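Long-range contact in Cry23AA1 (Bacillus thuringiensis, PDB 4RHZ), which is a zinc-binding crystal protein of the aerolysin family that pairs with Cry37Aa1 and probably acts as a pore-forming toxin: residues 50-61 with 145-156. Residues are numbered along the deposited sequence; the frame is centred on the assembly and turned at random.
Sequences VNNQLTTKRVDN and KTYVEAAYIIQN
Val-50 and Asn-156 exchange backbone hydrogen bonds at one end of a long antiparallel ladder, part of the elongated beta structure of this aerolysin-family toxin. One residue on, Gln-155 NE2 donates a hydrogen to Asn-51 OD1 at 2.7 Å, on a lone pair in the carbonyl plane, with the two amides nearly coplanar. Gln-155 reaches there on an extended chain, CG anti to the backbone N (chi1 -177°). Asn-51 ND2 meanwhile bonds Cys-99 O of the Cry37Aa1 chain, whose strand pairs in parallel with Val-50 to Asn-52 and carries the sheet across the interface. Ile-153 packs with CG2 against Asn-51 CB and with CD1 against Gln-53 CG. Leu-54 brings CD1 to 3.8 Å from Ile-154 CG2.

A beta bulge then shifts the register by one: Tyr-152 O accepts from Leu-54 N, yet Tyr-152 N donates to Thr-55 O. Past it, Thr-56 sets CG2 3.5 Å from Ala-151 CB, and Lys-57 pairs with Ala-150, its NZ going on to Ser-72 O of strand 67-90.

Arg-58 lays its guanidinium flat over the Tyr-147 ring, a cation-pi stack with planes 7° apart and CZ 3.8 Å from the ring centroid. Asp-60 fixes that plate from its edge, accepting from NE and NH2 in a side-on salt bridge that would also temper the arginine's charge. Beyond Val-59, paired with Val-148, a G1 bulge sets Lys-145 and Thr-146 opposite Asn-61, where Asn-61 N meets Thr-146 O at 2.9 Å.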
ATOM      1  N   VAL A  50       7.187  -2.965   0.089  1.00 28.03           N
ATOM      2  CA  VAL A  50       8.458  -2.714  -0.475  1.00 29.54           C
ATOM      3  C   VAL A  50       9.577  -2.426   0.614  1.00 30.27           C
ATOM      4  O   VAL A  50       9.444  -1.487   1.424  1.00 29.57           O
ATOM      5  CB  VAL A  50       8.415  -1.530  -1.517  1.00 30.47           C
ATOM      6  CG1 VAL A  50       9.829  -1.226  -2.044  1.00 27.65           C
ATOM      7  CG2 VAL A  50       7.470  -1.887  -2.720  1.00 32.94           C
ATOM      8  N   ASN A  51      10.682  -3.184   0.529  1.00 28.38           N
ATOM      9  CA  ASN A  51      11.843  -3.031   1.386  1.00 27.98           C
ATOM     10  C   ASN A  51      12.691  -1.986   0.762  1.00 27.32           C
ATOM     11  O   ASN A  51      13.079  -2.126  -0.375  1.00 28.91           O
ATOM     12  CB  ASN A  51      12.649  -4.364   1.495  1.00 26.54           C
ATOM     13  CG  ASN A  51      12.003  -5.364   2.494  1.00 30.89           C
ATOM     14  OD1 ASN A  51      11.010  -5.031   3.220  1.00 27.33           O
ATOM     15  ND2 ASN A  51      12.578  -6.588   2.577  1.00 27.16           N
ATOM     16  N   ASN A  52      12.990  -0.953   1.509  1.00 26.37           N
ATOM     17  CA  ASN A  52      13.847   0.104   1.104  1.00 28.35           C
ATOM     18  C   ASN A  52      15.084   0.110   2.034  1.00 30.58           C
ATOM     19  O   ASN A  52      14.965   0.120   3.265  1.00 29.67           O
ATOM     20  CB  ASN A  52      13.114   1.479   1.269  1.00 27.77           C
ATOM     21  CG  ASN A  52      11.938   1.605   0.264  1.00 32.81           C
ATOM     22  OD1 ASN A  52      12.141   1.942  -0.924  1.00 32.71           O
ATOM     23  ND2 ASN A  52      10.780   1.096   0.681  1.00 30.63           N
ATOM     24  N   GLN A  53      16.248   0.202   1.441  1.00 31.93           N
ATOM     25  CA  GLN A  53      17.420   0.330   2.220  1.00 34.40           C
ATOM     26  C   GLN A  53      17.740   1.778   2.512  1.00 34.35           C
ATOM     27  O   GLN A  53      17.852   2.595   1.586  1.00 33.52           O
ATOM     28  CB  GLN A  53      18.560  -0.327   1.475  1.00 34.68           C
ATOM     29  CG  GLN A  53      19.661  -0.594   2.417  1.00 39.58           C
ATOM     30  CD  GLN A  53      20.951  -0.381   1.799  1.00 47.06           C
ATOM     31  OE1 GLN A  53      21.398   0.771   1.646  1.00 46.56           O
ATOM     32  NE2 GLN A  53      21.616  -1.514   1.411  1.00 49.14           N
ATOM     33  N   LEU A  54      17.893   2.106   3.798  1.00 35.28           N
ATOM     34  CA  LEU A  54      18.141   3.498   4.214  1.00 36.97           C
ATOM     35  C   LEU A  54      19.571   3.922   4.401  1.00 37.64           C
ATOM     36  O   LEU A  54      19.952   4.925   3.758  1.00 38.21           O
ATOM     37  CB  LEU A  54      17.348   3.899   5.465  1.00 37.62           C
ATOM     38  CG  LEU A  54      15.861   3.502   5.267  1.00 41.11           C
ATOM     39  CD1 LEU A  54      15.194   3.646   6.592  1.00 40.79           C
ATOM     40  CD2 LEU A  54      15.169   4.357   4.159  1.00 40.81           C
ATOM     41  N   THR A  55      20.342   3.223   5.281  1.00 36.15           N
ATOM     42  CA  THR A  55      21.802   3.433   5.392  1.00 34.51           C
ATOM     43  C   THR A  55      22.353   2.129   5.812  1.00 33.53           C
ATOM     44  O   THR A  55      21.613   1.223   6.174  1.00 32.87           O
ATOM     45  CB  THR A  55      22.256   4.175   6.631  1.00 35.37           C
ATOM     46  OG1 THR A  55      21.175   4.343   7.534  1.00 36.02           O
ATOM     47  CG2 THR A  55      23.036   5.372   6.369  1.00 32.07           C
ATOM     48  N   THR A  56      23.680   2.075   5.829  1.00 33.06           N
ATOM     49  CA  THR A  56      24.349   0.914   6.285  1.00 34.64           C
ATOM     50  C   THR A  56      25.489   1.311   7.226  1.00 33.61           C
ATOM     51  O   THR A  56      26.100   2.406   7.126  1.00 32.81           O
ATOM     52  CB  THR A  56      24.904   0.086   5.103  1.00 35.15           C
ATOM     53  OG1 THR A  56      25.870   0.910   4.476  1.00 44.20           O
ATOM     54  CG2 THR A  56      23.857  -0.187   4.056  1.00 33.06           C
ATOM     55  N   LYS A  57      25.771   0.390   8.132  1.00 31.48           N
ATOM     56  CA  LYS A  57      26.883   0.563   9.038  1.00 30.87           C
ATOM     57  C   LYS A  57      27.824  -0.615   8.799  1.00 30.74           C
ATOM     58  O   LYS A  57      27.396  -1.791   8.852  1.00 29.07           O
ATOM     59  CB  LYS A  57      26.352   0.607  10.473  1.00 31.66           C
ATOM     60  CG  LYS A  57      25.765   1.962  10.791  1.00 32.45           C
ATOM     61  CD  LYS A  57      25.411   2.242  12.203  1.00 36.59           C
ATOM     62  CE  LYS A  57      24.857   3.709  12.288  1.00 40.04           C
ATOM     63  NZ  LYS A  57      24.458   4.072  13.672  1.00 44.41           N
ATOM     64  N   ARG A  58      29.066  -0.271   8.455  1.00 30.66           N
ATOM     65  CA  ARG A  58      30.072  -1.245   8.179  1.00 32.48           C
ATOM     66  C   ARG A  58      31.095  -1.286   9.378  1.00 32.62           C
ATOM     67  O   ARG A  58      31.560  -0.212   9.885  1.00 31.08           O
ATOM     68  CB  ARG A  58      30.795  -0.886   6.871  1.00 31.66           C
ATOM     69  CG  ARG A  58      31.852  -1.909   6.474  1.00 34.36           C
ATOM     70  CD  ARG A  58      32.708  -1.545   5.189  1.00 34.28           C
ATOM     71  NE  ARG A  58      33.956  -2.319   5.144  1.00 34.18           N
ATOM     72  CZ  ARG A  58      34.606  -2.729   4.036  1.00 40.39           C
ATOM     73  NH1 ARG A  58      34.090  -2.485   2.816  1.00 39.09           N
ATOM     74  NH2 ARG A  58      35.773  -3.416   4.139  1.00 31.44           N
ATOM     75  N   VAL A  59      31.465  -2.506   9.775  1.00 31.78           N
ATOM     76  CA  VAL A  59      32.448  -2.721  10.865  1.00 31.44           C
ATOM     77  C   VAL A  59      33.436  -3.767  10.401  1.00 31.69           C
ATOM     78  O   VAL A  59      33.046  -4.891  10.150  1.00 31.85           O
ATOM     79  CB  VAL A  59      31.819  -3.200  12.195  1.00 30.39           C
ATOM     80  CG1 VAL A  59      32.870  -3.200  13.349  1.00 32.17           C
ATOM     81  CG2 VAL A  59      30.627  -2.302  12.632  1.00 32.66           C
ATOM     82  N   ASP A  60      34.698  -3.364  10.282  1.00 31.77           N
ATOM     83  CA  ASP A  60      35.815  -4.251   9.949  1.00 34.11           C
ATOM     84  C   ASP A  60      36.520  -4.771  11.248  1.00 35.86           C
ATOM     85  O   ASP A  60      36.991  -3.954  12.071  1.00 35.95           O
ATOM     86  CB  ASP A  60      36.811  -3.498   9.077  1.00 32.36           C
ATOM     87  CG  ASP A  60      36.238  -3.160   7.669  1.00 36.78           C
ATOM     88  OD1 ASP A  60      35.081  -2.707   7.509  1.00 35.72           O
ATOM     89  OD2 ASP A  60      36.943  -3.336   6.674  1.00 43.30           O
ATOM     90  N   ASN A  61      36.504  -6.092  11.458  1.00 35.86           N
ATOM     91  CA  ASN A  61      37.279  -6.733  12.498  1.00 36.66           C
ATOM     92  C   ASN A  61      38.619  -7.210  11.902  1.00 38.28           C
ATOM     93  O   ASN A  61      38.729  -8.315  11.349  1.00 38.02           O
ATOM     94  CB  ASN A  61      36.503  -7.909  13.100  1.00 35.55           C
ATOM     95  CG  ASN A  61      37.323  -8.656  14.250  1.00 35.98           C
ATOM     96  OD1 ASN A  61      38.380  -8.208  14.635  1.00 35.19           O
ATOM     97  ND2 ASN A  61      36.816  -9.799  14.724  1.00 29.84           N
ATOM     98  N   LYS A 145      39.107 -11.241  11.094  1.00 39.77           N
ATOM     99  CA  LYS A 145      39.410 -11.008   9.681  1.00 42.54           C
ATOM    100  C   LYS A 145      38.104 -10.967   8.829  1.00 42.39           C
ATOM    101  O   LYS A 145      38.032 -11.544   7.766  1.00 43.35           O
ATOM    102  CB  LYS A 145      40.400 -12.092   9.131  1.00 41.93           C
ATOM    103  CG  LYS A 145      41.709 -12.261   9.945  1.00 46.43           C
ATOM    104  CD  LYS A 145      42.572 -11.020   9.932  1.00 44.19           C
ATOM    105  CE  LYS A 145      43.792 -11.186  10.862  1.00 50.22           C
ATOM    106  NZ  LYS A 145      44.582  -9.891  10.810  1.00 49.42           N
ATOM    107  N   THR A 146      37.069 -10.306   9.314  1.00 42.14           N
ATOM    108  CA  THR A 146      35.799 -10.266   8.593  1.00 42.18           C
ATOM    109  C   THR A 146      35.226  -8.884   8.780  1.00 41.33           C
ATOM    110  O   THR A 146      35.421  -8.238   9.823  1.00 40.19           O
ATOM    111  CB  THR A 146      34.838 -11.315   9.162  1.00 42.23           C
ATOM    112  OG1 THR A 146      35.458 -12.597   9.020  1.00 43.43           O
ATOM    113  CG2 THR A 146      33.513 -11.333   8.438  1.00 42.07           C
ATOM    114  N   TYR A 147      34.537  -8.400   7.762  1.00 40.01           N
ATOM    115  CA  TYR A 147      33.732  -7.234   8.002  1.00 37.98           C
ATOM    116  C   TYR A 147      32.258  -7.569   7.868  1.00 38.44           C
ATOM    117  O   TYR A 147      31.852  -8.614   7.311  1.00 37.07           O
ATOM    118  CB  TYR A 147      34.160  -6.103   7.140  1.00 37.67           C
ATOM    119  CG  TYR A 147      33.876  -6.264   5.671  1.00 40.61           C
ATOM    120  CD1 TYR A 147      32.723  -5.674   5.083  1.00 40.74           C
ATOM    121  CD2 TYR A 147      34.784  -6.942   4.839  1.00 41.62           C
ATOM    122  CE1 TYR A 147      32.469  -5.767   3.722  1.00 35.11           C
ATOM    123  CE2 TYR A 147      34.555  -7.057   3.495  1.00 44.13           C
ATOM    124  CZ  TYR A 147      33.387  -6.466   2.936  1.00 44.67           C
ATOM    125  OH  TYR A 147      33.206  -6.603   1.594  1.00 46.07           O
ATOM    126  N   VAL A 148      31.465  -6.674   8.419  1.00 37.40           N
ATOM    127  CA  VAL A 148      30.050  -6.820   8.447  1.00 36.58           C
ATOM    128  C   VAL A 148      29.477  -5.518   7.816  1.00 36.79           C
ATOM    129  O   VAL A 148      30.006  -4.390   8.031  1.00 36.77           O
ATOM    130  CB  VAL A 148      29.679  -7.146   9.892  1.00 37.72           C
ATOM    131  CG1 VAL A 148      28.865  -6.167  10.535  1.00 38.11           C
ATOM    132  CG2 VAL A 148      29.190  -8.563  10.042  1.00 38.33           C
ATOM    133  N   GLU A 149      28.473  -5.684   6.969  1.00 33.80           N
ATOM    134  CA  GLU A 149      27.661  -4.545   6.525  1.00 33.95           C
ATOM    135  C   GLU A 149      26.284  -4.766   7.127  1.00 32.38           C
ATOM    136  O   GLU A 149      25.635  -5.793   6.789  1.00 31.27           O
ATOM    137  CB  GLU A 149      27.549  -4.503   4.998  1.00 33.54           C
ATOM    138  CG  GLU A 149      28.624  -3.635   4.328  1.00 39.95           C
ATOM    139  CD  GLU A 149      28.825  -3.901   2.830  1.00 49.05           C
ATOM    140  OE1 GLU A 149      27.979  -4.567   2.206  1.00 53.76           O
ATOM    141  OE2 GLU A 149      29.854  -3.469   2.266  1.00 50.21           O
ATOM    142  N   ALA A 150      25.868  -3.864   8.028  1.00 30.36           N
ATOM    143  CA  ALA A 150      24.544  -3.976   8.628  1.00 30.11           C
ATOM    144  C   ALA A 150      23.726  -2.872   7.933  1.00 30.59           C
ATOM    145  O   ALA A 150      24.039  -1.652   8.064  1.00 31.79           O
ATOM    146  CB  ALA A 150      24.556  -3.795  10.178  1.00 28.20           C
ATOM    147  N   ALA A 151      22.772  -3.302   7.119  1.00 29.31           N
ATOM    148  CA  ALA A 151      21.913  -2.329   6.355  1.00 28.77           C
ATOM    149  C   ALA A 151      20.550  -2.207   7.069  1.00 28.18           C
ATOM    150  O   ALA A 151      19.942  -3.193   7.440  1.00 28.50           O
ATOM    151  CB  ALA A 151      21.744  -2.799   4.884  1.00 26.42           C
ATOM    152  N   TYR A 152      20.081  -0.990   7.253  1.00 28.79           N
ATOM    153  CA  TYR A 152      18.763  -0.762   7.874  1.00 27.91           C
ATOM    154  C   TYR A 152      17.700  -0.688   6.775  1.00 28.55           C
ATOM    155  O   TYR A 152      17.804   0.123   5.837  1.00 27.43           O
ATOM    156  CB  TYR A 152      18.845   0.572   8.659  1.00 27.57           C
ATOM    157  CG  TYR A 152      17.728   0.813   9.628  1.00 27.21           C
ATOM    158  CD1 TYR A 152      17.244  -0.226  10.426  1.00 26.19           C
ATOM    159  CD2 TYR A 152      17.226   2.100   9.830  1.00 28.27           C
ATOM    160  CE1 TYR A 152      16.264   0.010  11.361  1.00 31.17           C
ATOM    161  CE2 TYR A 152      16.208   2.330  10.751  1.00 30.18           C
ATOM    162  CZ  TYR A 152      15.760   1.313  11.494  1.00 31.21           C
ATOM    163  OH  TYR A 152      14.825   1.547  12.436  1.00 37.06           O
ATOM    164  N   ILE A 153      16.714  -1.575   6.870  1.00 28.96           N
ATOM    165  CA  ILE A 153      15.685  -1.745   5.849  1.00 30.07           C
ATOM    166  C   ILE A 153      14.338  -1.294   6.456  1.00 30.97           C
ATOM    167  O   ILE A 153      13.982  -1.758   7.564  1.00 29.25           O
ATOM    168  CB  ILE A 153      15.435  -3.251   5.466  1.00 30.31           C
ATOM    169  CG1 ILE A 153      16.571  -3.954   4.659  1.00 33.53           C
ATOM    170  CG2 ILE A 153      14.228  -3.374   4.597  1.00 31.09           C
ATOM    171  CD1 ILE A 153      17.633  -3.078   4.170  1.00 40.74           C
ATOM    172  N   ILE A 154      13.593  -0.418   5.758  1.00 30.67           N
ATOM    173  CA  ILE A 154      12.213  -0.083   6.168  0.50 31.00           C
ATOM    174  C   ILE A 154      11.232  -0.668   5.132  1.00 31.34           C
ATOM    175  O   ILE A 154      11.383  -0.444   3.916  1.00 32.09           O
ATOM    176  CB  ILE A 154      12.065   1.433   6.448  0.50 31.25           C
ATOM    177  CG1 ILE A 154      10.881   1.738   7.386  0.50 32.52           C
ATOM    178  CG2 ILE A 154      11.972   2.229   5.179  0.50 32.83           C
ATOM    179  CD1 ILE A 154       9.581   1.237   6.912  0.50 28.69           C
ATOM    180  N   GLN A 155      10.297  -1.467   5.603  1.00 31.22           N
ATOM    181  CA  GLN A 155       9.348  -2.089   4.760  1.00 32.76           C
ATOM    182  C   GLN A 155       8.059  -1.207   4.691  1.00 35.09           C
ATOM    183  O   GLN A 155       7.321  -1.110   5.656  1.00 35.60           O
ATOM    184  CB  GLN A 155       9.040  -3.492   5.261  1.00 30.58           C
ATOM    185  CG  GLN A 155       8.127  -4.225   4.395  1.00 28.56           C
ATOM    186  CD  GLN A 155       7.996  -5.656   4.771  1.00 35.86           C
ATOM    187  OE1 GLN A 155       6.941  -6.097   5.246  1.00 30.90           O
ATOM    188  NE2 GLN A 155       9.088  -6.425   4.574  1.00 34.10           N
ATOM    189  N   ASN A 156       7.841  -0.605   3.531  1.00 36.44           N
ATOM    190  CA  ASN A 156       6.715   0.274   3.227  1.00 37.91           C
ATOM    191  C   ASN A 156       5.532  -0.408   2.628  1.00 36.75           C
ATOM    192  O   ASN A 156       5.693  -1.277   1.764  1.00 35.73           O
ATOM    193  CB  ASN A 156       7.152   1.358   2.263  1.00 37.68           C
ATOM    194  CG  ASN A 156       7.282   2.648   2.956  1.00 50.14           C
ATOM    195  OD1 ASN A 156       8.323   2.931   3.631  1.00 58.74           O
ATOM    196  ND2 ASN A 156       6.174   3.462   2.902  1.00 57.51           N
TER